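Local structure of urea carboxylase (3OEP) at residues 16-21 with 113-118; 43-48 with 436-441; 292-297 with 381-386. The protein is of unknown function but resembles KipI and KipA, with cyclophilin-like domains; ATP binding and hydrolase activity remain only tentative assignments. All coordinates share one frame; numbering follows the deposited sequence. Where two conformers were deposited one is given.

Interaction 1: residues 16-21 with 113-118; sequences EANRRA and RVYALG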
ATOM      1  N   GLU A  16      16.152  -9.930  21.029  0.66 14.45           N
ATOM      2  CA  GLU A  16      17.238 -10.495  20.237  0.99 16.40           C
ATOM      3  C   GLU A  16      16.747 -10.981  18.867  0.66 11.27           C
ATOM      4  O   GLU A  16      17.451 -10.841  17.874  0.66  9.18           O
ATOM      5  CB  GLU A  16      17.977 -11.593  21.011  0.99 18.42           C
ATOM      6  CG  GLU A  16      19.168 -12.224  20.293  0.99 27.66           C
ATOM      7  CD  GLU A  16      20.135 -11.235  19.639  0.99 32.21           C
ATOM      8  OE1 GLU A  16      20.677 -10.347  20.329  0.99 33.73           O
ATOM      9  OE2 GLU A  16      20.369 -11.370  18.419  0.99 35.62           O
ATOM     10  N   ALA A  17      15.527 -11.506  18.806  1.00 14.93           N
ATOM     11  CA  ALA A  17      14.950 -11.916  17.516  1.00 14.86           C
ATOM     12  C   ALA A  17      14.785 -10.701  16.598  1.00 15.83           C
ATOM     13  O   ALA A  17      15.079 -10.763  15.400  1.00 14.80           O
ATOM     14  CB  ALA A  17      13.622 -12.614  17.721  1.00 15.80           C
ATOM     15  N   ASN A  18      14.334  -9.595  17.174  1.00 16.32           N
ATOM     16  CA  ASN A  18      14.180  -8.346  16.427  1.00 16.01           C
ATOM     17  C   ASN A  18      15.534  -7.790  15.965  1.00 17.46           C
ATOM     18  O   ASN A  18      15.649  -7.332  14.830  1.00 16.27           O
ATOM     19  CB  ASN A  18      13.406  -7.334  17.270  1.00 15.93           C
ATOM     20  CG  ASN A  18      13.146  -6.031  16.540  1.00 18.22           C
ATOM     21  OD1 ASN A  18      13.630  -4.984  16.958  1.00 23.56           O
ATOM     22  ND2 ASN A  18      12.394  -6.089  15.441  1.00 15.68           N
ATOM     23  N   ARG A  19      16.560  -7.857  16.820  1.00 16.22           N
ATOM     24  CA  ARG A  19      17.913  -7.410  16.441  0.50 16.96           C
ATOM     25  C   ARG A  19      18.418  -8.180  15.232  1.00 18.22           C
ATOM     26  O   ARG A  19      19.031  -7.604  14.327  1.00 18.04           O
ATOM     27  CB  ARG A  19      18.928  -7.572  17.587  0.50 18.13           C
ATOM     28  CG  ARG A  19      20.314  -6.957  17.274  0.50 15.92           C
ATOM     29  CD  ARG A  19      21.471  -7.609  18.039  0.50 19.57           C
ATOM     30  NE  ARG A  19      21.663  -9.012  17.669  0.50 16.85           N
ATOM     31  CZ  ARG A  19      22.349  -9.420  16.609  0.50 21.73           C
ATOM     32  NH1 ARG A  19      22.459 -10.719  16.353  0.50 22.85           N
ATOM     33  NH2 ARG A  19      22.937  -8.539  15.810  0.50 22.82           N
ATOM     34  N   ARG A  20      18.166  -9.490  15.224  1.00 17.05           N
ATOM     35  CA  ARG A  20      18.562 -10.348  14.119  1.00 17.72           C
ATOM     36  C   ARG A  20      17.880  -9.940  12.808  1.00 17.15           C
ATOM     37  O   ARG A  20      18.547  -9.776  11.781  1.00 18.35           O
ATOM     38  CB  ARG A  20      18.206 -11.796  14.445  1.00 18.55           C
ATOM     39  CG  ARG A  20      18.746 -12.794  13.471  1.00 25.47           C
ATOM     40  CD  ARG A  20      20.207 -13.056  13.690  1.00 31.46           C
ATOM     41  NE  ARG A  20      20.604 -14.299  13.037  1.00 34.04           N
ATOM     42  CZ  ARG A  20      21.437 -14.403  12.003  1.00 41.32           C
ATOM     43  NH1 ARG A  20      22.011 -13.332  11.460  1.00 43.31           N
ATOM     44  NH2 ARG A  20      21.710 -15.607  11.511  1.00 39.06           N
ATOM     45  N   ALA A  21      16.561  -9.792  12.851  1.00 15.82           N
ATOM     46  CA  ALA A  21      15.781  -9.429  11.658  1.00 16.42           C
ATOM     47  C   ALA A  21      16.195  -8.057  11.135  1.00 18.08           C
ATOM     48  O   ALA A  21      16.308  -7.848   9.919  1.00 18.49           O
ATOM     49  CB  ALA A  21      14.297  -9.451  11.960  1.00 16.26           C
ATOM     50  N   ARG A 113      11.429   0.301  22.502  1.00 14.40           N
ATOM     51  CA  ARG A 113      12.092  -0.019  21.254  1.00 14.51           C
ATOM     52  C   ARG A 113      11.044  -0.084  20.148  1.00 13.81           C
ATOM     53  O   ARG A 113       9.949  -0.614  20.359  1.00 14.42           O
ATOM     54  CB  ARG A 113      12.790  -1.371  21.387  1.00 15.88           C
ATOM     55  CG  ARG A 113      13.482  -1.861  20.142  1.00 19.58           C
ATOM     56  CD  ARG A 113      14.046  -3.259  20.368  1.00 23.72           C
ATOM     57  NE  ARG A 113      14.614  -3.783  19.134  1.00 26.34           N
ATOM     58  CZ  ARG A 113      15.874  -3.613  18.738  1.00 31.11           C
ATOM     59  NH1 ARG A 113      16.750  -2.945  19.487  1.00 31.29           N
ATOM     60  NH2 ARG A 113      16.264  -4.131  17.578  1.00 33.43           N
ATOM     61  N   VAL A 114      11.379   0.451  18.979  1.00 13.23           N
ATOM     62  CA  VAL A 114      10.541   0.317  17.794  1.00 13.02           C
ATOM     63  C   VAL A 114      10.737  -1.081  17.209  1.00 13.88           C
ATOM     64  O   VAL A 114      11.767  -1.358  16.592  1.00 15.47           O
ATOM     65  CB  VAL A 114      10.881   1.368  16.710  1.00 14.53           C
ATOM     66  CG1 VAL A 114       9.995   1.170  15.481  1.00 15.94           C
ATOM     67  CG2 VAL A 114      10.731   2.786  17.273  1.00 16.30           C
ATOM     68  N   TYR A 115       9.756  -1.956  17.415  1.00 12.03           N
ATOM     69  CA  TYR A 115       9.812  -3.333  16.913  1.00 13.94           C
ATOM     70  C   TYR A 115       9.305  -3.478  15.477  1.00 15.99           C
ATOM     71  O   TYR A 115       9.652  -4.433  14.787  1.00 16.09           O
ATOM     72  CB  TYR A 115       9.009  -4.260  17.823  1.00 12.01           C
ATOM     73  CG  TYR A 115       9.776  -4.682  19.046  1.00 13.41           C
ATOM     74  CD1 TYR A 115       9.798  -3.888  20.182  1.00 14.90           C
ATOM     75  CD2 TYR A 115      10.504  -5.864  19.051  1.00 15.56           C
ATOM     76  CE1 TYR A 115      10.509  -4.273  21.306  1.00 14.99           C
ATOM     77  CE2 TYR A 115      11.221  -6.260  20.180  1.00 17.35           C
ATOM     78  CZ  TYR A 115      11.217  -5.453  21.299  1.00 19.14           C
ATOM     79  OH  TYR A 115      11.926  -5.828  22.420  1.00 21.98           O
ATOM     80  N   ALA A 116       8.458  -2.548  15.049  1.00 15.07           N
ATOM     81  CA  ALA A 116       7.916  -2.550  13.701  1.00 14.95           C
ATOM     82  C   ALA A 116       7.513  -1.128  13.370  1.00 15.42           C
ATOM     83  O   ALA A 116       7.264  -0.323  14.260  1.00 13.51           O
ATOM     84  CB  ALA A 116       6.716  -3.474  13.598  1.00 15.89           C
ATOM     85  N   LEU A 117       7.464  -0.830  12.080  1.00 16.62           N
ATOM     86  CA  LEU A 117       7.168   0.503  11.620  1.00 15.59           C
ATOM     87  C   LEU A 117       6.357   0.354  10.367  1.00 18.34           C
ATOM     88  O   LEU A 117       6.734  -0.395   9.471  1.00 20.11           O
ATOM     89  CB  LEU A 117       8.457   1.261  11.314  1.00 19.09           C
ATOM     90  CG  LEU A 117       8.367   2.766  11.063  1.00 20.47           C
ATOM     91  CD1 LEU A 117       8.080   3.505  12.354  1.00 19.36           C
ATOM     92  CD2 LEU A 117       9.672   3.263  10.461  1.00 23.78           C
ATOM     93  N   GLY A 118       5.223   1.030  10.318  1.00 17.89           N
ATOM     94  CA  GLY A 118       4.538   1.215   9.052  1.00 19.73           C
ATOM     95  C   GLY A 118       3.164   0.608   8.889  1.00 22.45           C
ATOM     96  O   GLY A 118       2.737   0.379   7.759  1.00 25.40           O
TER

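Interaction 2: residues 43-48 with 436-441; sequences YGVLYL and LSEPTP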
ATOM      1  N   TYR A  43       9.104  -7.302  14.501  1.00 13.10           N
ATOM      2  CA  TYR A  43       9.356  -8.198  15.625  1.00 12.85           C
ATOM      3  C   TYR A  43      10.441  -9.202  15.207  1.00 13.89           C
ATOM      4  O   TYR A  43      11.472  -8.787  14.680  1.00 14.92           O
ATOM      5  CB  TYR A  43       8.060  -8.864  16.087  1.00 14.06           C
ATOM      6  CG  TYR A  43       6.949  -7.873  16.285  1.00 16.95           C
ATOM      7  CD1 TYR A  43       6.865  -7.123  17.449  1.00 19.73           C
ATOM      8  CD2 TYR A  43       5.990  -7.668  15.295  1.00 20.17           C
ATOM      9  CE1 TYR A  43       5.849  -6.194  17.624  1.00 19.69           C
ATOM     10  CE2 TYR A  43       4.976  -6.749  15.464  1.00 22.30           C
ATOM     11  CZ  TYR A  43       4.913  -6.017  16.631  1.00 19.93           C
ATOM     12  OH  TYR A  43       3.892  -5.117  16.784  1.00 21.26           O
ATOM     13  N   GLY A  44      10.221 -10.501  15.403  1.00 16.30           N
ATOM     14  CA  GLY A  44      11.234 -11.496  15.048  1.00 16.06           C
ATOM     15  C   GLY A  44      11.168 -12.008  13.621  1.00 17.06           C
ATOM     16  O   GLY A  44      11.795 -13.007  13.303  1.00 18.79           O
ATOM     17  N   VAL A  45      10.420 -11.327  12.754  1.00 13.67           N
ATOM     18  CA  VAL A  45      10.177 -11.808  11.398  1.00 14.22           C
ATOM     19  C   VAL A  45      10.819 -10.886  10.369  1.00 14.64           C
ATOM     20  O   VAL A  45      10.768  -9.657  10.507  1.00 13.91           O
ATOM     21  CB  VAL A  45       8.669 -11.881  11.112  1.00 14.87           C
ATOM     22  CG1 VAL A  45       8.411 -12.399   9.707  1.00 19.09           C
ATOM     23  CG2 VAL A  45       7.979 -12.763  12.145  1.00 15.49           C
ATOM     24  N   LEU A  46      11.402 -11.484   9.331  1.00 14.07           N
ATOM     25  CA  LEU A  46      11.896 -10.737   8.180  1.00 13.46           C
ATOM     26  C   LEU A  46      11.222 -11.285   6.933  1.00 14.19           C
ATOM     27  O   LEU A  46      11.311 -12.478   6.655  1.00 14.75           O
ATOM     28  CB  LEU A  46      13.419 -10.872   8.066  1.00 16.04           C
ATOM     29  CG  LEU A  46      14.090 -10.200   6.868  1.00 17.18           C
ATOM     30  CD1 LEU A  46      13.814  -8.700   6.847  1.00 18.16           C
ATOM     31  CD2 LEU A  46      15.589 -10.482   6.885  1.00 19.64           C
ATOM     32  N   TYR A  47      10.520 -10.418   6.211  1.00 13.56           N
ATOM     33  CA  TYR A  47       9.897 -10.781   4.949  1.00 12.38           C
ATOM     34  C   TYR A  47      10.753 -10.261   3.801  1.00 13.57           C
ATOM     35  O   TYR A  47      11.089  -9.074   3.757  1.00 14.02           O
ATOM     36  CB  TYR A  47       8.492 -10.191   4.866  1.00 13.25           C
ATOM     37  CG  TYR A  47       7.767 -10.506   3.577  1.00 12.07           C
ATOM     38  CD1 TYR A  47       7.465 -11.821   3.235  1.00 14.81           C
ATOM     39  CD2 TYR A  47       7.379  -9.495   2.698  1.00 18.06           C
ATOM     40  CE1 TYR A  47       6.799 -12.123   2.056  1.00 15.68           C
ATOM     41  CE2 TYR A  47       6.709  -9.795   1.502  1.00 17.33           C
ATOM     42  CZ  TYR A  47       6.428 -11.113   1.196  1.00 19.67           C
ATOM     43  OH  TYR A  47       5.767 -11.453   0.032  1.00 21.45           O
ATOM     44  N   LEU A  48      11.098 -11.148   2.880  1.00 12.25           N
ATOM     45  CA  LEU A  48      11.884 -10.777   1.708  1.00 14.84           C
ATOM     46  C   LEU A  48      11.046 -11.004   0.468  1.00 16.32           C
ATOM     47  O   LEU A  48      10.488 -12.089   0.280  1.00 16.28           O
ATOM     48  CB  LEU A  48      13.169 -11.603   1.648  1.00 15.24           C
ATOM     49  CG  LEU A  48      14.114 -11.449   2.841  1.00 15.77           C
ATOM     50  CD1 LEU A  48      15.332 -12.349   2.678  1.00 18.05           C
ATOM     51  CD2 LEU A  48      14.531  -9.988   3.030  1.00 18.58           C
ATOM     52  N   LEU A 436       0.506 -11.191  16.282  1.00 24.45           N
ATOM     53  CA  LEU A 436       1.324  -9.987  16.112  1.00 25.59           C
ATOM     54  C   LEU A 436       1.412  -9.627  14.637  1.00 23.31           C
ATOM     55  O   LEU A 436       1.404 -10.509  13.774  1.00 23.08           O
ATOM     56  CB  LEU A 436       2.748 -10.167  16.665  1.00 27.37           C
ATOM     57  CG  LEU A 436       3.017  -9.927  18.150  1.00 30.86           C
ATOM     58  CD1 LEU A 436       4.484 -10.227  18.438  1.00 33.47           C
ATOM     59  CD2 LEU A 436       2.669  -8.510  18.583  1.00 30.73           C
ATOM     60  N   SER A 437       1.494  -8.333  14.352  1.00 23.08           N
ATOM     61  CA  SER A 437       1.563  -7.872  12.974  1.00 21.07           C
ATOM     62  C   SER A 437       2.838  -8.372  12.313  1.00 19.90           C
ATOM     63  O   SER A 437       3.914  -8.374  12.923  1.00 18.45           O
ATOM     64  CB  SER A 437       1.506  -6.346  12.894  1.00 23.68           C
ATOM     65  OG  SER A 437       0.217  -5.877  13.238  1.00 31.95           O
ATOM     66  N   GLU A 438       2.698  -8.840  11.082  1.00 16.68           N
ATOM     67  CA  GLU A 438       3.848  -9.181  10.270  1.00 16.30           C
ATOM     68  C   GLU A 438       3.666  -8.601   8.877  1.00 15.60           C
ATOM     69  O   GLU A 438       2.558  -8.188   8.514  1.00 14.86           O
ATOM     70  CB  GLU A 438       4.060 -10.699  10.243  1.00 19.71           C
ATOM     71  CG  GLU A 438       3.065 -11.475   9.415  1.00 22.10           C
ATOM     72  CD  GLU A 438       3.388 -12.961   9.355  1.00 27.76           C
ATOM     73  OE1 GLU A 438       2.923 -13.627   8.408  1.00 33.15           O
ATOM     74  OE2 GLU A 438       4.106 -13.449  10.248  1.00 28.21           O
ATOM     75  N   PRO A 439       4.758  -8.532   8.101  1.00 12.53           N
ATOM     76  CA  PRO A 439       4.680  -7.949   6.778  1.00 12.76           C
ATOM     77  C   PRO A 439       3.677  -8.668   5.889  1.00 13.75           C
ATOM     78  O   PRO A 439       3.613  -9.903   5.887  1.00 14.94           O
ATOM     79  CB  PRO A 439       6.101  -8.109   6.239  1.00 13.33           C
ATOM     80  CG  PRO A 439       6.951  -8.194   7.466  1.00 13.97           C
ATOM     81  CD  PRO A 439       6.135  -8.933   8.444  1.00 14.13           C
ATOM     82  N   THR A 440       2.902  -7.887   5.148  1.00 13.03           N
ATOM     83  CA  THR A 440       1.857  -8.429   4.291  1.00 13.22           C
ATOM     84  C   THR A 440       2.434  -8.893   2.951  1.00 14.89           C
ATOM     85  O   THR A 440       3.258  -8.201   2.354  1.00 15.27           O
ATOM     86  CB  THR A 440       0.772  -7.385   4.029  1.00 12.96           C
ATOM     87  OG1 THR A 440       1.374  -6.197   3.507  1.00 16.69           O
ATOM     88  CG2 THR A 440       0.037  -7.058   5.330  1.00 13.43           C
ATOM     89  N   PRO A 441       2.008 -10.077   2.484  1.00 16.19           N
ATOM     90  CA  PRO A 441       2.418 -10.576   1.170  1.00 16.80           C
ATOM     91  C   PRO A 441       1.443 -10.139   0.083  1.00 16.04           C
ATOM     92  O   PRO A 441       0.244 -10.156   0.321  1.00 15.30           O
ATOM     93  CB  PRO A 441       2.356 -12.089   1.360  1.00 16.09           C
ATOM     94  CG  PRO A 441       1.262 -12.307   2.342  1.00 18.94           C
ATOM     95  CD  PRO A 441       1.185 -11.060   3.206  1.00 14.84           C
TER
HETATM   96  O   HOH W   1       1.303  -6.047  16.258  1.00 25.74           O

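Interaction 3: residues 292-297 with 381-386; sequences AFAGYG and FPQRPL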
ATOM      1  N   ALA A 292      -2.081   5.711 -26.073  1.00 12.87           N
ATOM      2  CA  ALA A 292      -2.606   4.356 -26.179  1.00 13.80           C
ATOM      3  C   ALA A 292      -3.482   4.043 -24.985  1.00 13.37           C
ATOM      4  O   ALA A 292      -3.182   4.448 -23.861  1.00 13.26           O
ATOM      5  CB  ALA A 292      -1.480   3.341 -26.276  1.00 15.37           C
ATOM      6  N   PHE A 293      -4.561   3.317 -25.260  1.00 13.08           N
ATOM      7  CA  PHE A 293      -5.528   2.906 -24.270  1.00 13.62           C
ATOM      8  C   PHE A 293      -5.461   1.388 -24.140  1.00 14.00           C
ATOM      9  O   PHE A 293      -5.442   0.672 -25.141  1.00 13.75           O
ATOM     10  CB  PHE A 293      -6.925   3.367 -24.696  1.00 14.23           C
ATOM     11  CG  PHE A 293      -8.032   2.794 -23.866  1.00 17.03           C
ATOM     12  CD1 PHE A 293      -9.111   2.159 -24.471  1.00 23.66           C
ATOM     13  CD2 PHE A 293      -7.992   2.871 -22.481  1.00 18.37           C
ATOM     14  CE1 PHE A 293     -10.134   1.622 -23.708  1.00 23.87           C
ATOM     15  CE2 PHE A 293      -9.015   2.333 -21.712  1.00 23.92           C
ATOM     16  CZ  PHE A 293     -10.083   1.704 -22.329  1.00 23.28           C
ATOM     17  N   ALA A 294      -5.359   0.902 -22.905  1.00 14.17           N
ATOM     18  CA  ALA A 294      -5.331  -0.532 -22.639  1.00 14.98           C
ATOM     19  C   ALA A 294      -6.059  -0.814 -21.332  1.00 14.39           C
ATOM     20  O   ALA A 294      -6.398   0.109 -20.591  1.00 15.47           O
ATOM     21  CB  ALA A 294      -3.895  -1.055 -22.587  1.00 14.99           C
ATOM     22  N   GLY A 295      -6.296  -2.092 -21.058  1.00 15.08           N
ATOM     23  CA  GLY A 295      -7.094  -2.489 -19.905  1.00 15.50           C
ATOM     24  C   GLY A 295      -8.517  -2.808 -20.306  1.00 15.79           C
ATOM     25  O   GLY A 295      -8.786  -3.165 -21.459  1.00 16.89           O
ATOM     26  N   TYR A 296      -9.432  -2.689 -19.349  1.00 17.24           N
ATOM     27  CA  TYR A 296     -10.794  -3.173 -19.522  1.00 16.94           C
ATOM     28  C   TYR A 296     -11.796  -2.227 -18.884  1.00 18.80           C
ATOM     29  O   TYR A 296     -11.424  -1.309 -18.166  1.00 21.28           O
ATOM     30  CB  TYR A 296     -10.939  -4.570 -18.901  1.00 17.88           C
ATOM     31  CG  TYR A 296      -9.902  -5.549 -19.399  1.00 16.70           C
ATOM     32  CD1 TYR A 296     -10.145  -6.348 -20.508  1.00 19.73           C
ATOM     33  CD2 TYR A 296      -8.667  -5.666 -18.764  1.00 16.77           C
ATOM     34  CE1 TYR A 296      -9.184  -7.232 -20.974  1.00 17.83           C
ATOM     35  CE2 TYR A 296      -7.706  -6.542 -19.221  1.00 16.92           C
ATOM     36  CZ  TYR A 296      -7.969  -7.326 -20.324  1.00 19.22           C
ATOM     37  OH  TYR A 296      -7.006  -8.195 -20.771  1.00 18.51           O
ATOM     38  N   GLY A 297     -13.075  -2.447 -19.180  1.00 19.64           N
ATOM     39  CA  GLY A 297     -14.144  -1.690 -18.547  1.00 20.80           C
ATOM     40  C   GLY A 297     -14.612  -0.460 -19.297  1.00 20.12           C
ATOM     41  O   GLY A 297     -15.590   0.166 -18.890  1.00 18.63           O
ATOM     42  N   PHE A 381      -1.996  -4.366 -30.241  1.00 26.94           N
ATOM     43  CA  PHE A 381      -1.570  -5.673 -29.740  1.00 27.92           C
ATOM     44  C   PHE A 381      -2.783  -6.327 -29.084  1.00 26.44           C
ATOM     45  O   PHE A 381      -3.573  -5.642 -28.435  1.00 22.86           O
ATOM     46  CB  PHE A 381      -0.429  -5.511 -28.735  1.00 29.28           C
ATOM     47  CG  PHE A 381       0.241  -6.804 -28.358  1.00 35.56           C
ATOM     48  CD1 PHE A 381       1.290  -7.308 -29.120  1.00 42.02           C
ATOM     49  CD2 PHE A 381      -0.179  -7.520 -27.243  1.00 40.86           C
ATOM     50  CE1 PHE A 381       1.910  -8.509 -28.774  1.00 45.13           C
ATOM     51  CE2 PHE A 381       0.432  -8.717 -26.890  1.00 41.06           C
ATOM     52  CZ  PHE A 381       1.480  -9.212 -27.658  1.00 43.99           C
ATOM     53  N   PRO A 382      -2.946  -7.652 -29.248  1.00 26.61           N
ATOM     54  CA  PRO A 382      -4.132  -8.279 -28.681  1.00 26.81           C
ATOM     55  C   PRO A 382      -4.089  -8.308 -27.157  1.00 25.89           C
ATOM     56  O   PRO A 382      -3.039  -8.574 -26.573  1.00 27.43           O
ATOM     57  CB  PRO A 382      -4.076  -9.704 -29.246  1.00 27.98           C
ATOM     58  CG  PRO A 382      -2.616  -9.948 -29.453  1.00 30.37           C
ATOM     59  CD  PRO A 382      -2.100  -8.633 -29.957  1.00 30.22           C
ATOM     60  N   GLN A 383      -5.213  -8.015 -26.520  1.00 25.24           N
ATOM     61  CA  GLN A 383      -5.316  -8.183 -25.079  1.00 24.72           C
ATOM     62  C   GLN A 383      -5.853  -9.563 -24.782  1.00 28.02           C
ATOM     63  O   GLN A 383      -6.724 -10.063 -25.496  1.00 30.92           O
ATOM     64  CB  GLN A 383      -6.262  -7.157 -24.472  1.00 24.10           C
ATOM     65  CG  GLN A 383      -5.873  -5.738 -24.734  1.00 23.66           C
ATOM     66  CD  GLN A 383      -6.466  -4.797 -23.706  1.00 23.21           C
ATOM     67  OE1 GLN A 383      -5.769  -3.944 -23.165  1.00 23.76           O
ATOM     68  NE2 GLN A 383      -7.751  -4.970 -23.413  1.00 20.71           N
ATOM     69  N   ARG A 384      -5.350 -10.169 -23.714  1.00 31.23           N
ATOM     70  CA  ARG A 384      -5.940 -11.394 -23.197  1.00 33.20           C
ATOM     71  C   ARG A 384      -7.403 -11.117 -22.835  1.00 32.65           C
ATOM     72  O   ARG A 384      -7.728 -10.025 -22.355  1.00 29.09           O
ATOM     73  CB  ARG A 384      -5.159 -11.895 -21.974  1.00 33.97           C
ATOM     74  CG  ARG A 384      -5.186 -10.964 -20.775  1.00 37.02           C
ATOM     75  CD  ARG A 384      -4.219 -11.395 -19.669  1.00 41.88           C
ATOM     76  NE  ARG A 384      -2.813 -11.203 -20.022  1.00 46.44           N
ATOM     77  CZ  ARG A 384      -1.800 -11.214 -19.152  1.00 46.87           C
ATOM     78  NH1 ARG A 384      -2.016 -11.399 -17.853  1.00 46.94           N
ATOM     79  NH2 ARG A 384      -0.557 -11.027 -19.584  1.00 46.01           N
ATOM     80  N   PRO A 385      -8.301 -12.082 -23.089  1.00 32.77           N
ATOM     81  CA  PRO A 385      -9.683 -11.822 -22.705  1.00 31.68           C
ATOM     82  C   PRO A 385      -9.862 -11.817 -21.187  1.00 27.80           C
ATOM     83  O   PRO A 385      -9.138 -12.513 -20.469  1.00 28.85           O
ATOM     84  CB  PRO A 385     -10.452 -12.986 -23.338  1.00 33.94           C
ATOM     85  CG  PRO A 385      -9.449 -14.061 -23.520  1.00 34.66           C
ATOM     86  CD  PRO A 385      -8.154 -13.366 -23.799  1.00 35.21           C
ATOM     87  N   LEU A 386     -10.804 -11.011 -20.718  1.00 26.73           N
ATOM     88  CA  LEU A 386     -11.144 -10.958 -19.307  1.00 25.05           C
ATOM     89  C   LEU A 386     -12.364 -11.845 -19.103  1.00 24.94           C
ATOM     90  O   LEU A 386     -13.420 -11.563 -19.663  1.00 24.07           O
ATOM     91  CB  LEU A 386     -11.462  -9.523 -18.896  1.00 23.19           C
ATOM     92  CG  LEU A 386     -11.784  -9.286 -17.422  1.00 24.92           C
ATOM     93  CD1 LEU A 386     -10.581  -9.581 -16.542  1.00 21.91           C
ATOM     94  CD2 LEU A 386     -12.262  -7.860 -17.221  1.00 24.89           C
TER

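Interaction 1: residues 16-21 with 113-118
Asn-18 carries most of the contact from helix segment 16-21 to strand segment 113-118. Its CG stands opposite the backbone N (chi1 -177°), a torsion that sends the amide off the helix toward the strand and brings OD1 to the side-on edge of the Arg-113 guanidinium. Arg-113 NE donates to Asn-18 OD1 at 2.7 Å, in the carbonyl plane and on a lone pair, whereas Arg-113 NH2 reaches the same OD1 at 2.8 Å from above that plane. The two flat groups stand almost perpendicular (85°), yet the oxygen lies close to the guanidinium plane and takes both N-H groups. Asn-18 ND2 donates to Tyr-43 O, so the amide is held at both ends. Asn-18 CG also packs 3.6 Å from Tyr-115 CD2, while Arg-113 CD lies over one face of the Tyr-115 ring, toward its rim. Arg-19 adds little across the contact: in the conformer given, its guanidinium leads away to a salt bridge with Glu-16, one turn earlier. The axes of helix segment 16-21 and strand segment 113-117 come within 9.8 Å at 56°. Strand 112-117 lies between strands 124-127 and 194-199 of the cyclophilin-like domain, and Tyr-115 and Ala-116 both face Phe-125 in a classic beta bulge; the helix also packs against strand 45-50, where Leu-46 touches Leu-24 and Ala-25.

Interaction 2: residues 43-48 with 436-441
With CG placed opposite its carbonyl carbon (chi1 -49°), the Tyr-43 side chain drops toward Leu-436, and its ring is met over one face by both methyls of that leucine. Leu-436 CD1 makes a CH-pi contact 4.1 Å from the Tyr-43 ring centroid, and Leu-436 CD2 sits 3.9 Å from Tyr-43 CZ, nearer the hydroxyl end. At the edge of the same ring, Ser-437 O lies 3.2 Å from Tyr-43 CE2. A water joins the two segments at the hydroxyl of this tyrosine: it is 2.8 Å from Tyr-43 OH and accepts from Ser-437 N at 3.0 Å. Beyond this corner, strands 45-48 and 437-439 run in broadly the same direction, 28° apart, without a direct hydrogen bond between them; they meet through side chains instead. The contact thus lays the antiparallel sheet of strands 3-8, 45-50 and 36-42, in the subdomain C and D region, on the short 437-439/463-465 pair of the subdomain A and B region. Tyr-47, its CG pointing away from the backbone N (chi1 179°), runs alongside Pro-439 but points the other way, with Tyr-47 CB 3.5 Å from Pro-439 CB. The side chain then lies across Pro-441, roughly perpendicular to it, Tyr-47 OH lying 3.7 Å from Pro-441 CB. Val-45 CG1 approaches Pro-439 CD more loosely, at 4.3 Å. Glu-438 turns its carboxylate to partners beyond both segments, a salt bridge with Arg-8 and a hydrogen bond from Gln-399.

Interaction 3: residues 292-297 with 381-386
Gln-383 is the first residue of 381-386 to meet 292-297, and its amide grips both polar atoms of one residue, Gly-295. The Gln-383 side chain is extended beyond CG (chi2 -157°), long enough to bring the amide up to the end of strand 289-295, part of a five-stranded antiparallel sheet in the subdomain A and B region. Gly-295 N donates to Gln-383 OE1 at 2.9 Å, lying in the carbonyl plane on a lone pair. In return Gln-383 NE2 donates to Gly-295 O, also at 2.9 Å and almost straight (172° at the hydrogen); the acceptor lies in the plane of the glutamine amide. Two bonds to the same residue fix the rotation of the amide, and Gln-383 OE1 also rests 3.5 Å from Ala-294 CB. The NE2 end overlies one face of the Tyr-296 ring near its rim, with Gln-383 NE2 3.6 Å from Tyr-296 CE1 and the two planes 37° apart. At Arg-384 the main chain takes over: Tyr-296 OH donates to Arg-384 O in a short bond of 2.5 Å, the carbonyl oxygen lying at the ring edge. The Arg-384 side chain passes the hydroxyl with CG and carries its guanidinium to a cation-pi contact with Trp-478. Leu-386 packs on the opposite ring face by a CH-pi contact, Leu-386 CB lying 4.1 Å from the Tyr-296 ring centroid, while its CD2 reaches back to Tyr-296 CB at 3.9 Å. The tyrosine is therefore held on both faces and anchored at its hydroxyl. A side-chain amide takes the donor and acceptor role that a neighbouring strand's peptide groups could fill, which implies that directional polar bonds tie this irregular loop, which precedes strand 390-396, to the strand end.

In the fold
From the N terminus the chain passes first through helix segment 16-21 and then segment 43-48, which leads into strand 45-50, before 113-118 closes interaction 1. Interaction 2 is still open at that point and closes only at 436-441, so the two cross along the sequence. They also touch in space: Tyr-43 sits at the junction, its backbone probably bonded to both parts of interaction 1, joining the helix, the small sheet and the cyclophilin-like strands. Interaction 3 opens at 292 and closes at 386, wholly within the span of interaction 2. Its centre lies about 35 Å from that of interaction 2, and it remains local to the subdomain A and B region, whereas interaction 2 ties the two family regions together.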